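Local coordinates for protein glucose-6-phosphate isomerase (Plasmodium falciparum, PDB 3QKI) that probably catalyses the reversible conversion of glucose 6-phosphate to fructose 6-phosphate, the second step of glycolysis, at residues M105-S110 / F549-V554; L359-S364 / V538-L543; N367-D372 / I411-C416; V404-Q409 / L543-S548. One frame throughout, in Å; residues are numbered along the deposited sequence.

Contact 1: residues M105-S110 / F549-V554; sequences MTENRS and FDQWGV
The indole of W552 meets T106 at its edge and E107 over one face. T106 CB lies in the ring plane beside the pyrrole edge, and water 1 sits 3.2 Å above the plane of W552, over the ring centre; E107 OE2 stands above that same plane, offset toward the rim. The carboxylate of E107 is turned 68° from the ring, and its CG approaches W552 CZ2 at 3.7 Å. K505 of the second subunit makes a cation-pi contact with W552. The edge contact is polar: W552 NE1 donates to T106 OG1 at 2.9 Å, close to straight at 163° and near the ring plane. T106 OG1 donates in turn to D550 OD2, on its anti lone pair, 2.5 Å away. In T106, chi1 of 68° sets OG1 between the backbone N and the carbonyl carbon, facing both partners. Water 1 adds an indirect link, donating to E107 OE2 (2.8 Å) and accepting from Q551 N (2.9 Å). E107 OE1 is bonded by N104, Q551 OE1 by R312, and D550 OD1 pairs with K402. The Q551 side chain lies about 4 Å from that of E398, a residue that binds fructose 6-phosphate, so the contact borders the substrate site. The loop following helix 90-99 is thereby joined to the link between helices 523-543 and 555-573.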
loop_
_atom_site.group_PDB
_atom_site.type_symbol
_atom_site.label_atom_id
_atom_site.label_comp_id
_atom_site.label_asym_id
_atom_site.label_seq_id
_atom_site.Cartn_x
_atom_site.Cartn_y
_atom_site.Cartn_z
ATOM N N MET A 105 -0.230 -27.814 -12.939
ATOM C CA MET A 105 0.174 -29.207 -12.736
ATOM C C MET A 105 0.012 -29.780 -11.321
ATOM O O MET A 105 0.070 -30.994 -11.164
ATOM C CB MET A 105 1.571 -29.478 -13.353
ATOM C CG MET A 105 2.622 -28.346 -13.107
ATOM S SD MET A 105 3.253 -28.123 -11.419
ATOM C CE MET A 105 4.005 -29.758 -11.098
ATOM N N THR A 106 -0.244 -28.943 -10.302
ATOM C CA THR A 106 -0.449 -29.491 -8.963
ATOM C C THR A 106 -1.929 -29.737 -8.694
ATOM O O THR A 106 -2.252 -30.555 -7.853
ATOM C CB THR A 106 0.193 -28.643 -7.862
ATOM O OG1 THR A 106 -0.501 -27.403 -7.776
ATOM C CG2 THR A 106 1.689 -28.443 -8.065
ATOM N N GLU A 107 -2.814 -28.996 -9.355
ATOM C CA GLU A 107 -4.255 -29.146 -9.190
ATOM C C GLU A 107 -4.864 -29.828 -10.425
ATOM O O GLU A 107 -6.051 -30.127 -10.424
ATOM C CB GLU A 107 -4.912 -27.783 -8.931
ATOM C CG GLU A 107 -4.512 -27.158 -7.602
ATOM C CD GLU A 107 -5.015 -25.749 -7.363
ATOM O OE1 GLU A 107 -4.889 -24.916 -8.287
ATOM O OE2 GLU A 107 -5.501 -25.464 -6.246
ATOM N N ASN A 108 -4.031 -30.108 -11.450
ATOM C CA ASN A 108 -4.406 -30.724 -12.732
ATOM C C ASN A 108 -5.550 -29.947 -13.383
ATOM O O ASN A 108 -6.633 -30.481 -13.597
ATOM C CB ASN A 108 -4.727 -32.231 -12.587
ATOM C CG ASN A 108 -4.644 -32.946 -13.911
ATOM O OD1 ASN A 108 -3.849 -32.588 -14.792
ATOM N ND2 ASN A 108 -5.479 -33.948 -14.092
ATOM N N ARG A 109 -5.313 -28.658 -13.642
ATOM C CA ARG A 109 -6.332 -27.770 -14.171
ATOM C C ARG A 109 -5.871 -26.949 -15.339
ATOM O O ARG A 109 -4.682 -26.656 -15.482
ATOM C CB ARG A 109 -6.795 -26.799 -13.083
ATOM C CG ARG A 109 -7.577 -27.462 -11.985
ATOM C CD ARG A 109 -8.798 -26.653 -11.657
ATOM N NE ARG A 109 -8.491 -25.558 -10.747
ATOM C CZ ARG A 109 -8.675 -25.607 -9.435
ATOM N NH1 ARG A 109 -9.141 -26.712 -8.864
ATOM N NH2 ARG A 109 -8.389 -24.555 -8.680
ATOM N N SER A 110 -6.839 -26.496 -16.129
ATOM C CA SER A 110 -6.598 -25.590 -17.231
ATOM C C SER A 110 -6.489 -24.183 -16.641
ATOM O O SER A 110 -6.903 -23.948 -15.506
ATOM C CB SER A 110 -7.739 -25.666 -18.238
ATOM O OG SER A 110 -7.773 -26.946 -18.844
ATOM N N PHE A 549 -0.127 -20.939 -10.861
ATOM C CA PHE A 549 -1.546 -21.137 -10.808
ATOM C C PHE A 549 -2.170 -21.742 -9.575
ATOM O O PHE A 549 -3.385 -21.737 -9.473
ATOM C CB PHE A 549 -1.996 -21.820 -12.127
ATOM C CG PHE A 549 -1.365 -21.148 -13.321
ATOM C CD1 PHE A 549 -0.395 -21.802 -14.078
ATOM C CD2 PHE A 549 -1.698 -19.837 -13.664
ATOM C CE1 PHE A 549 0.183 -21.178 -15.192
ATOM C CE2 PHE A 549 -1.090 -19.206 -14.754
ATOM C CZ PHE A 549 -0.171 -19.889 -15.522
ATOM N N ASP A 550 -1.357 -22.213 -8.626
ATOM C CA ASP A 550 -1.871 -22.789 -7.407
ATOM C C ASP A 550 -1.577 -21.832 -6.247
ATOM O O ASP A 550 -1.018 -20.743 -6.447
ATOM C CB ASP A 550 -1.234 -24.189 -7.181
ATOM C CG ASP A 550 0.294 -24.231 -7.094
ATOM O OD1 ASP A 550 0.920 -23.160 -6.909
ATOM O OD2 ASP A 550 0.862 -25.338 -7.177
ATOM N N GLN A 551 -1.986 -22.208 -5.031
ATOM C CA GLN A 551 -1.747 -21.383 -3.841
ATOM C C GLN A 551 -1.850 -22.248 -2.589
ATOM O O GLN A 551 -2.652 -21.979 -1.710
ATOM C CB GLN A 551 -2.631 -20.098 -3.786
ATOM C CG GLN A 551 -4.167 -20.311 -3.887
ATOM C CD GLN A 551 -4.617 -20.781 -5.262
ATOM O OE1 GLN A 551 -4.234 -20.222 -6.298
ATOM N NE2 GLN A 551 -5.409 -21.852 -5.312
ATOM N N TRP A 552 -1.027 -23.302 -2.520
ATOM C CA TRP A 552 -1.023 -24.242 -1.384
ATOM C C TRP A 552 -0.599 -23.609 -0.076
ATOM O O TRP A 552 -0.929 -24.136 0.988
ATOM C CB TRP A 552 -0.150 -25.460 -1.698
ATOM C CG TRP A 552 -0.673 -26.266 -2.849
ATOM C CD1 TRP A 552 -0.120 -26.387 -4.084
ATOM C CD2 TRP A 552 -1.884 -27.021 -2.873
ATOM N NE1 TRP A 552 -0.896 -27.201 -4.872
ATOM C CE2 TRP A 552 -1.983 -27.611 -4.149
ATOM C CE3 TRP A 552 -2.902 -27.264 -1.932
ATOM C CZ2 TRP A 552 -3.045 -28.453 -4.505
ATOM C CZ3 TRP A 552 -3.960 -28.094 -2.287
ATOM C CH2 TRP A 552 -4.016 -28.686 -3.556
ATOM N N GLY A 553 0.074 -22.461 -0.169
ATOM C CA GLY A 553 0.603 -21.714 0.962
ATOM C C GLY A 553 -0.404 -21.070 1.877
ATOM O O GLY A 553 -0.050 -20.580 2.959
ATOM N N VAL A 554 -1.645 -21.079 1.476
ATOM C CA VAL A 554 -2.688 -20.435 2.258
ATOM C C VAL A 554 -3.393 -21.386 3.232
ATOM O O VAL A 554 -4.145 -20.939 4.095
ATOM C CB VAL A 554 -3.670 -19.643 1.340
ATOM C CG1 VAL A 554 -2.901 -18.741 0.366
ATOM C CG2 VAL A 554 -4.612 -20.573 0.584
HETATM O O HOH W 1 -3.479 -24.615 -4.465
HETATM O O HOH W 2 -5.693 -22.538 -8.337
#

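Contact 2: residues L359-S364 / V538-L543; sequences LLALTS and VAEGFL
A361, E540 and L543 bury the most surface where the two helices pack, their segment axes 8.6 Å apart at a crossing angle of -47°. A361 lies at the point of nearest backbones, its CA 5.0 Å from E540 CA; its methyl CB rests on A539 CB at 3.7 Å and lies equally near E540 N. Such small side chains permit the close approach. L543 reaches over A361 with CD1, which also meets L362 CD2 at 3.7 Å, the two leucine side chains crossing at about a right angle. E540 is different: with CG anti to the backbone N (chi1 -155°) and the chain extended beyond it, the aliphatic part passes alongside A361 and brings the carboxylate to S364. There S364 OG donates to E540 OE2 at 2.6 Å, on the syn side and 18° out of the carboxylate plane. R536 forms a salt bridge with E540 OE1 and bonds S364 OG, which Q417 also meets. The buried carboxylate is thus balanced by the arginine and hydrogen-bonded by the hydroxyl, which would probably help keep it ionised within an otherwise apolar helix interface.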
loop_
_atom_site.group_PDB
_atom_site.type_symbol
_atom_site.label_atom_id
_atom_site.label_comp_id
_atom_site.label_asym_id
_atom_site.label_seq_id
_atom_site.Cartn_x
_atom_site.Cartn_y
_atom_site.Cartn_z
ATOM N N LEU A 359 9.396 -9.457 -22.556
ATOM C CA LEU A 359 10.568 -8.613 -22.275
ATOM C C LEU A 359 10.503 -8.029 -20.858
ATOM O O LEU A 359 11.531 -7.916 -20.198
ATOM C CB LEU A 359 10.684 -7.492 -23.316
ATOM C CG LEU A 359 11.039 -7.951 -24.756
ATOM C CD1 LEU A 359 10.923 -6.785 -25.735
ATOM C CD2 LEU A 359 12.424 -8.571 -24.798
ATOM N N LEU A 360 9.291 -7.713 -20.379
ATOM C CA LEU A 360 9.082 -7.198 -19.018
ATOM C C LEU A 360 9.366 -8.303 -17.992
ATOM O O LEU A 360 10.059 -8.076 -17.012
ATOM C CB LEU A 360 7.658 -6.635 -18.884
ATOM C CG LEU A 360 7.354 -5.812 -17.624
ATOM C CD1 LEU A 360 8.318 -4.615 -17.491
ATOM C CD2 LEU A 360 5.940 -5.262 -17.666
ATOM N N ALA A 361 8.896 -9.527 -18.255
ATOM C CA ALA A 361 9.164 -10.702 -17.398
ATOM C C ALA A 361 10.659 -11.043 -17.400
ATOM O O ALA A 361 11.218 -11.318 -16.340
ATOM C CB ALA A 361 8.339 -11.918 -17.898
ATOM N N LEU A 362 11.322 -10.993 -18.579
ATOM C CA LEU A 362 12.771 -11.271 -18.681
ATOM C C LEU A 362 13.593 -10.271 -17.882
ATOM O O LEU A 362 14.552 -10.656 -17.229
ATOM C CB LEU A 362 13.244 -11.303 -20.141
ATOM C CG LEU A 362 12.824 -12.530 -20.982
ATOM C CD1 LEU A 362 13.089 -12.272 -22.458
ATOM C CD2 LEU A 362 13.561 -13.752 -20.556
ATOM N N THR A 363 13.181 -8.982 -17.915
ATOM C CA THR A 363 13.828 -7.890 -17.184
ATOM C C THR A 363 13.716 -8.149 -15.680
ATOM O O THR A 363 14.711 -8.049 -14.969
ATOM C CB THR A 363 13.197 -6.561 -17.598
ATOM O OG1 THR A 363 13.429 -6.354 -18.997
ATOM C CG2 THR A 363 13.726 -5.394 -16.818
ATOM N N SER A 364 12.504 -8.481 -15.209
ATOM C CA SER A 364 12.220 -8.774 -13.806
ATOM C C SER A 364 13.073 -9.966 -13.318
ATOM O O SER A 364 13.672 -9.896 -12.244
ATOM C CB SER A 364 10.738 -9.074 -13.651
ATOM O OG SER A 364 10.369 -9.375 -12.313
ATOM N N VAL A 538 2.443 -14.655 -15.950
ATOM C CA VAL A 538 2.382 -15.976 -16.560
ATOM C C VAL A 538 3.760 -16.307 -17.212
ATOM O O VAL A 538 4.297 -17.383 -16.967
ATOM C CB VAL A 538 1.197 -16.093 -17.558
ATOM C CG1 VAL A 538 1.355 -17.296 -18.482
ATOM C CG2 VAL A 538 -0.135 -16.139 -16.817
ATOM N N ALA A 539 4.346 -15.358 -17.965
ATOM C CA ALA A 539 5.650 -15.544 -18.613
ATOM C C ALA A 539 6.727 -15.747 -17.562
ATOM O O ALA A 539 7.562 -16.636 -17.714
ATOM C CB ALA A 539 5.997 -14.344 -19.488
ATOM N N GLU A 540 6.684 -14.960 -16.474
ATOM C CA GLU A 540 7.675 -15.035 -15.432
ATOM C C GLU A 540 7.668 -16.359 -14.651
ATOM O O GLU A 540 8.741 -16.853 -14.287
ATOM C CB GLU A 540 7.629 -13.798 -14.523
ATOM C CG GLU A 540 8.959 -13.541 -13.849
ATOM C CD GLU A 540 9.106 -12.202 -13.164
ATOM O OE1 GLU A 540 8.185 -11.357 -13.267
ATOM O OE2 GLU A 540 10.168 -11.990 -12.536
ATOM N N GLY A 541 6.482 -16.933 -14.422
ATOM C CA GLY A 541 6.355 -18.217 -13.729
ATOM C C GLY A 541 7.039 -19.320 -14.518
ATOM O O GLY A 541 7.748 -20.142 -13.937
ATOM N N PHE A 542 6.910 -19.282 -15.857
ATOM C CA PHE A 542 7.571 -20.234 -16.756
ATOM C C PHE A 542 9.082 -20.032 -16.800
ATOM O O PHE A 542 9.820 -21.018 -16.782
ATOM C CB PHE A 542 6.956 -20.246 -18.164
ATOM C CG PHE A 542 5.540 -20.811 -18.210
ATOM C CD1 PHE A 542 5.228 -22.013 -17.582
ATOM C CD2 PHE A 542 4.530 -20.154 -18.918
ATOM C CE1 PHE A 542 3.936 -22.549 -17.655
ATOM C CE2 PHE A 542 3.227 -20.669 -18.956
ATOM C CZ PHE A 542 2.938 -21.860 -18.318
ATOM N N LEU A 543 9.544 -18.767 -16.763
ATOM C CA LEU A 543 10.982 -18.455 -16.683
ATOM C C LEU A 543 11.544 -19.005 -15.358
ATOM O O LEU A 543 12.644 -19.560 -15.343
ATOM C CB LEU A 543 11.246 -16.934 -16.756
ATOM C CG LEU A 543 10.876 -16.199 -18.048
ATOM C CD1 LEU A 543 11.165 -14.709 -17.897
ATOM C CD2 LEU A 543 11.599 -16.777 -19.260
#

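Contact 3: residues N367-D372 / I411-C416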
loop_
_atom_site.group_PDB
_atom_site.type_symbol
_atom_site.label_atom_id
_atom_site.label_comp_id
_atom_site.label_asym_id
_atom_site.label_seq_id
_atom_site.Cartn_x
_atom_site.Cartn_y
_atom_site.Cartn_z
ATOM N N ASN A 367 16.893 -8.883 -13.155
ATOM C CA ASN A 367 17.144 -8.075 -11.948
ATOM C C ASN A 367 17.139 -8.895 -10.689
ATOM O O ASN A 367 18.014 -8.714 -9.833
ATOM C CB ASN A 367 16.134 -6.937 -11.836
ATOM C CG ASN A 367 16.395 -5.841 -12.825
ATOM O OD1 ASN A 367 17.507 -5.688 -13.310
ATOM N ND2 ASN A 367 15.369 -5.068 -13.161
ATOM N N SER A 368 16.183 -9.809 -10.571
ATOM C CA SER A 368 16.084 -10.648 -9.373
ATOM C C SER A 368 17.200 -11.705 -9.314
ATOM O O SER A 368 17.848 -11.854 -8.276
ATOM C CB SER A 368 14.712 -11.317 -9.305
ATOM O OG SER A 368 14.651 -12.286 -8.261
ATOM N N HIS A 369 17.407 -12.461 -10.416
ATOM C CA HIS A 369 18.404 -13.524 -10.410
ATOM C C HIS A 369 19.858 -13.103 -10.452
ATOM O O HIS A 369 20.664 -13.662 -9.718
ATOM C CB HIS A 369 18.099 -14.599 -11.470
ATOM C CG HIS A 369 17.071 -15.579 -11.004
ATOM N ND1 HIS A 369 17.367 -16.925 -10.875
ATOM C CD2 HIS A 369 15.795 -15.370 -10.593
ATOM C CE1 HIS A 369 16.274 -17.490 -10.393
ATOM N NE2 HIS A 369 15.304 -16.596 -10.204
ATOM N N PHE A 370 20.196 -12.146 -11.312
ATOM C CA PHE A 370 21.578 -11.729 -11.545
ATOM C C PHE A 370 22.072 -10.522 -10.741
ATOM O O PHE A 370 23.279 -10.373 -10.543
ATOM C CB PHE A 370 21.845 -11.628 -13.053
ATOM C CG PHE A 370 21.409 -12.899 -13.737
ATOM C CD1 PHE A 370 22.065 -14.101 -13.488
ATOM C CD2 PHE A 370 20.267 -12.926 -14.528
ATOM C CE1 PHE A 370 21.603 -15.292 -14.042
ATOM C CE2 PHE A 370 19.817 -14.117 -15.093
ATOM C CZ PHE A 370 20.476 -15.294 -14.829
ATOM N N PHE A 371 21.159 -9.727 -10.208
ATOM C CA PHE A 371 21.529 -8.563 -9.394
ATOM C C PHE A 371 21.047 -8.718 -7.966
ATOM O O PHE A 371 21.380 -7.892 -7.112
ATOM C CB PHE A 371 20.969 -7.284 -10.024
ATOM C CG PHE A 371 21.778 -6.794 -11.190
ATOM C CD1 PHE A 371 21.631 -7.365 -12.452
ATOM C CD2 PHE A 371 22.685 -5.752 -11.036
ATOM C CE1 PHE A 371 22.396 -6.922 -13.532
ATOM C CE2 PHE A 371 23.434 -5.292 -12.125
ATOM C CZ PHE A 371 23.298 -5.893 -13.361
ATOM N N ASP A 372 20.241 -9.764 -7.714
ATOM C CA ASP A 372 19.662 -10.069 -6.412
ATOM C C ASP A 372 18.749 -8.948 -5.897
ATOM O O ASP A 372 18.700 -8.665 -4.686
ATOM C CB ASP A 372 20.749 -10.516 -5.408
ATOM C CG ASP A 372 20.294 -11.595 -4.451
ATOM O OD1 ASP A 372 20.555 -11.456 -3.250
ATOM O OD2 ASP A 372 19.701 -12.600 -4.918
ATOM N N ILE A 411 13.162 -25.735 -4.404
ATOM C CA ILE A 411 14.181 -24.893 -5.018
ATOM C C ILE A 411 14.686 -23.842 -4.065
ATOM O O ILE A 411 14.017 -23.545 -3.075
ATOM C CB ILE A 411 13.806 -24.373 -6.438
ATOM C CG1 ILE A 411 12.432 -23.679 -6.484
ATOM C CG2 ILE A 411 13.876 -25.492 -7.490
ATOM C CD1 ILE A 411 12.479 -22.252 -6.199
ATOM N N HIS A 412 15.888 -23.333 -4.315
ATOM C CA HIS A 412 16.519 -22.362 -3.418
ATOM C C HIS A 412 16.796 -21.020 -4.085
ATOM O O HIS A 412 17.194 -20.077 -3.398
ATOM C CB HIS A 412 17.775 -22.973 -2.759
ATOM C CG HIS A 412 17.454 -24.261 -2.068
ATOM N ND1 HIS A 412 16.902 -24.278 -0.781
ATOM C CD2 HIS A 412 17.480 -25.530 -2.554
ATOM C CE1 HIS A 412 16.667 -25.558 -0.513
ATOM N NE2 HIS A 412 16.989 -26.350 -1.553
ATOM N N TYR A 413 16.574 -20.929 -5.404
ATOM C CA TYR A 413 16.797 -19.684 -6.123
ATOM C C TYR A 413 15.622 -18.718 -5.885
ATOM O O TYR A 413 14.583 -19.100 -5.319
ATOM C CB TYR A 413 17.061 -19.914 -7.626
ATOM C CG TYR A 413 16.017 -20.747 -8.344
ATOM C CD1 TYR A 413 14.816 -20.183 -8.772
ATOM C CD2 TYR A 413 16.264 -22.080 -8.670
ATOM C CE1 TYR A 413 13.867 -20.935 -9.467
ATOM C CE2 TYR A 413 15.338 -22.831 -9.398
ATOM C CZ TYR A 413 14.124 -22.267 -9.757
ATOM O OH TYR A 413 13.217 -22.996 -10.479
ATOM N N ASN A 414 15.801 -17.461 -6.299
ATOM C CA ASN A 414 14.809 -16.415 -6.127
ATOM C C ASN A 414 13.535 -16.675 -6.907
ATOM O O ASN A 414 13.590 -17.043 -8.075
ATOM C CB ASN A 414 15.380 -15.046 -6.529
ATOM C CG ASN A 414 16.436 -14.515 -5.598
ATOM O OD1 ASN A 414 16.682 -15.054 -4.523
ATOM N ND2 ASN A 414 17.082 -13.433 -6.003
ATOM N N THR A 415 12.388 -16.472 -6.251
ATOM C CA THR A 415 11.107 -16.509 -6.933
ATOM C C THR A 415 10.562 -15.090 -6.948
ATOM O O THR A 415 11.358 -14.158 -7.161
ATOM C CB THR A 415 10.219 -17.700 -6.565
ATOM O OG1 THR A 415 9.867 -17.632 -5.170
ATOM C CG2 THR A 415 10.888 -19.052 -6.911
ATOM N N CYS A 416 9.247 -14.896 -6.747
ATOM C CA CYS A 416 8.676 -13.546 -6.848
ATOM C C CYS A 416 9.273 -12.537 -5.894
ATOM O O CYS A 416 9.486 -12.835 -4.714
ATOM C CB CYS A 416 7.162 -13.564 -6.732
ATOM S SG CYS A 416 6.391 -12.028 -7.260
HETATM O O HOH W 3 12.965 -12.025 -6.068
HETATM O O HOH W 4 12.989 -14.089 -9.352
HETATM O O HOH W 5 19.317 -14.539 -2.664
#
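Y413 opens the contact by bringing CD1 to the edge of the H369 ring, 3.5 Å from H369 CE1; the two rings lie obliquely, their planes at 52°. Its hydroxyl reaches on to L544 O. Next, N414 binds with both backbone and side chain. N414 O accepts from H369 NE2 at 2.8 Å, a bent bond of 136°, while Y29 OH bonds the other ring nitrogen, ND1, so both nitrogens of H369 are engaged. With CG beside the backbone N (chi1 -69°), the N414 amide points at the end of the helix: ND2 donates to S368 O at 2.9 Å, from above that carbonyl plane, and to D372 OD2 at 3.0 Å. T415 follows through water, its O receiving bonds from waters 3 and 4, both held at S368 OG. D372, of positive phi, is where the chain leaves helical geometry, so N414 ties the last turn of helix 356-371 to its exit. The partner loop runs between helix 388-400 and strand 418-420, an edge strand of the mixed sheet within this chain.

Contact 4: residues V404-Q409 / L543-S548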
loop_
_atom_site.group_PDB
_atom_site.type_symbol
_atom_site.label_atom_id
_atom_site.label_comp_id
_atom_site.label_asym_id
_atom_site.label_seq_id
_atom_site.Cartn_x
_atom_site.Cartn_y
_atom_site.Cartn_z
ATOM N N VAL A 404 8.929 -24.441 -4.963
ATOM C CA VAL A 404 8.927 -25.793 -5.548
ATOM C C VAL A 404 8.737 -25.619 -7.023
ATOM O O VAL A 404 7.812 -24.905 -7.443
ATOM C CB VAL A 404 7.848 -26.731 -4.968
ATOM C CG1 VAL A 404 8.025 -28.146 -5.510
ATOM C CG2 VAL A 404 7.837 -26.725 -3.432
ATOM N N ASP A 405 9.630 -26.232 -7.816
ATOM C CA ASP A 405 9.576 -26.102 -9.257
ATOM C C ASP A 405 8.530 -27.011 -9.957
ATOM O O ASP A 405 7.868 -27.819 -9.296
ATOM C CB ASP A 405 10.984 -26.169 -9.875
ATOM C CG ASP A 405 11.652 -27.525 -9.943
ATOM O OD1 ASP A 405 10.982 -28.538 -9.640
ATOM O OD2 ASP A 405 12.843 -27.579 -10.336
ATOM N N ARG A 406 8.388 -26.867 -11.275
ATOM C CA ARG A 406 7.443 -27.643 -12.083
ATOM C C ARG A 406 7.800 -29.142 -12.177
ATOM O O ARG A 406 7.006 -29.922 -12.674
ATOM C CB ARG A 406 7.190 -26.990 -13.463
ATOM C CG ARG A 406 6.421 -25.658 -13.360
ATOM C CD ARG A 406 6.151 -24.996 -14.707
ATOM N NE ARG A 406 5.198 -25.783 -15.503
ATOM C CZ ARG A 406 3.872 -25.633 -15.487
ATOM N NH1 ARG A 406 3.305 -24.673 -14.745
ATOM N NH2 ARG A 406 3.104 -26.424 -16.227
ATOM N N ASN A 407 8.976 -29.530 -11.682
ATOM C CA ASN A 407 9.458 -30.910 -11.594
ATOM C C ASN A 407 9.323 -31.418 -10.163
ATOM O O ASN A 407 9.873 -32.471 -9.834
ATOM C CB ASN A 407 10.920 -31.006 -12.060
ATOM C CG ASN A 407 11.133 -30.588 -13.507
ATOM O OD1 ASN A 407 10.322 -30.903 -14.394
ATOM N ND2 ASN A 407 12.234 -29.869 -13.779
ATOM N N ASN A 408 8.601 -30.667 -9.311
ATOM C CA ASN A 408 8.291 -30.984 -7.904
ATOM C C ASN A 408 9.486 -31.008 -6.985
ATOM O O ASN A 408 9.410 -31.546 -5.876
ATOM C CB ASN A 408 7.441 -32.293 -7.794
ATOM C CG ASN A 408 6.292 -32.297 -8.743
ATOM O OD1 ASN A 408 5.455 -31.391 -8.746
ATOM N ND2 ASN A 408 6.258 -33.283 -9.597
ATOM N N GLN A 409 10.572 -30.351 -7.409
ATOM C CA GLN A 409 11.804 -30.259 -6.642
ATOM C C GLN A 409 11.814 -28.989 -5.809
ATOM O O GLN A 409 11.589 -27.908 -6.359
ATOM C CB GLN A 409 13.038 -30.287 -7.581
ATOM C CG GLN A 409 13.164 -31.548 -8.453
ATOM C CD GLN A 409 12.972 -32.835 -7.664
ATOM O OE1 GLN A 409 13.648 -33.094 -6.646
ATOM N NE2 GLN A 409 12.008 -33.646 -8.098
ATOM N N LEU A 543 9.544 -18.767 -16.763
ATOM C CA LEU A 543 10.982 -18.455 -16.683
ATOM C C LEU A 543 11.544 -19.005 -15.358
ATOM O O LEU A 543 12.644 -19.560 -15.343
ATOM C CB LEU A 543 11.246 -16.934 -16.756
ATOM C CG LEU A 543 10.876 -16.199 -18.048
ATOM C CD1 LEU A 543 11.165 -14.709 -17.897
ATOM C CD2 LEU A 543 11.599 -16.777 -19.260
ATOM N N LEU A 544 10.775 -18.858 -14.255
ATOM C CA LEU A 544 11.177 -19.339 -12.920
ATOM C C LEU A 544 11.005 -20.833 -12.761
ATOM O O LEU A 544 11.453 -21.398 -11.758
ATOM C CB LEU A 544 10.360 -18.626 -11.837
ATOM C CG LEU A 544 10.691 -17.144 -11.630
ATOM C CD1 LEU A 544 9.656 -16.493 -10.757
ATOM C CD2 LEU A 544 12.099 -16.957 -11.057
ATOM N N ASN A 545 10.296 -21.459 -13.725
ATOM C CA ASN A 545 9.917 -22.870 -13.743
ATOM C C ASN A 545 9.109 -23.240 -12.487
ATOM O O ASN A 545 9.361 -24.259 -11.857
ATOM C CB ASN A 545 11.136 -23.795 -13.933
ATOM C CG ASN A 545 10.764 -25.184 -14.341
ATOM O OD1 ASN A 545 9.808 -25.400 -15.085
ATOM N ND2 ASN A 545 11.476 -26.163 -13.811
ATOM N N ILE A 546 8.149 -22.398 -12.123
ATOM C CA ILE A 546 7.272 -22.666 -10.970
ATOM C C ILE A 546 5.820 -22.709 -11.461
ATOM O O ILE A 546 5.537 -22.357 -12.613
ATOM C CB ILE A 546 7.472 -21.651 -9.819
ATOM C CG1 ILE A 546 7.166 -20.202 -10.286
ATOM C CG2 ILE A 546 8.849 -21.838 -9.099
ATOM C CD1 ILE A 546 7.320 -19.158 -9.219
ATOM N N ASN A 547 4.913 -23.152 -10.608
ATOM C CA ASN A 547 3.501 -23.198 -10.957
ATOM C C ASN A 547 2.850 -21.878 -10.469
ATOM O O ASN A 547 2.676 -21.685 -9.275
ATOM C CB ASN A 547 2.815 -24.439 -10.372
ATOM C CG ASN A 547 1.345 -24.552 -10.738
ATOM O OD1 ASN A 547 0.847 -23.877 -11.634
ATOM N ND2 ASN A 547 0.624 -25.425 -10.073
ATOM N N SER A 548 2.520 -20.975 -11.398
ATOM C CA SER A 548 1.929 -19.659 -11.105
ATOM C C SER A 548 0.463 -19.755 -10.709
ATOM O O SER A 548 -0.138 -18.757 -10.335
ATOM C CB SER A 548 1.974 -18.784 -12.361
ATOM O OG SER A 548 3.280 -18.413 -12.744
HETATM O O HOH W 6 5.404 -23.802 -7.882
HETATM O O HOH W 7 13.860 -25.338 -11.856
HETATM O O HOH W 8 3.549 -21.712 -14.157
#
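D405, whose CA lies 3.2 Å from N545 O, holds its own loop together through OD1, which takes two backbone protons, from N407 N (3.0 Å) and Q409 N (2.9 Å), arriving from opposite faces of the carboxylate plane. The first of these closes an Asx turn within the type I turn D405-N408. So shaped, the turn presents R406 N to N545 O, the direct hydrogen bond across the contact at 2.8 Å and 143°. The R406 side chain then lies along the second segment: CB faces N545 OD1 and CD comes 3.4 Å from I546 O. A bend at chi3 (68°) turns the guanidinium so that its edge is toward I546 O; NH1 makes a weak bond to water 8, besides a partner outside the two segments, and NH2 bonds V103 O. Water does much of the joining. Water 6 donates to V404 O (2.7 Å) and accepts from N547 N (2.8 Å), and water 7 similarly connects D405 OD2 with N545 ND2. N547 ND2 turns to N104 OD1. On the turn's far end, N408 bonds H504 and T503 of the second subunit. N545 carries the positive phi of a Schellman motif ending helix 523-543, so the turn after helix 388-400 packs against that helix terminus and the link toward helix 555-573.

Overall arrangement
Contact 2 is the fully buried member, two helices meeting through methyl groups and one carboxylate balanced by R536; contacts 1, 3 and 4 are partly buried and rely on loops, polar side chains and water. Contacts 2 and 3 both use helix 356-371, the former its middle and the latter its C-terminal end. Contact 4 shares L543 with contact 2, and a probable hydrogen bond from I546 N to G541 O carries helix 523-543 into the loop that contact 1 continues. Y413 OH bonded to L544 O joins contact 3 to contact 4, and M105 CE packs on N408 OD1 between contacts 1 and 4. Those last two also make hydrogen bonds to the second subunit, placing them at the dimer interface.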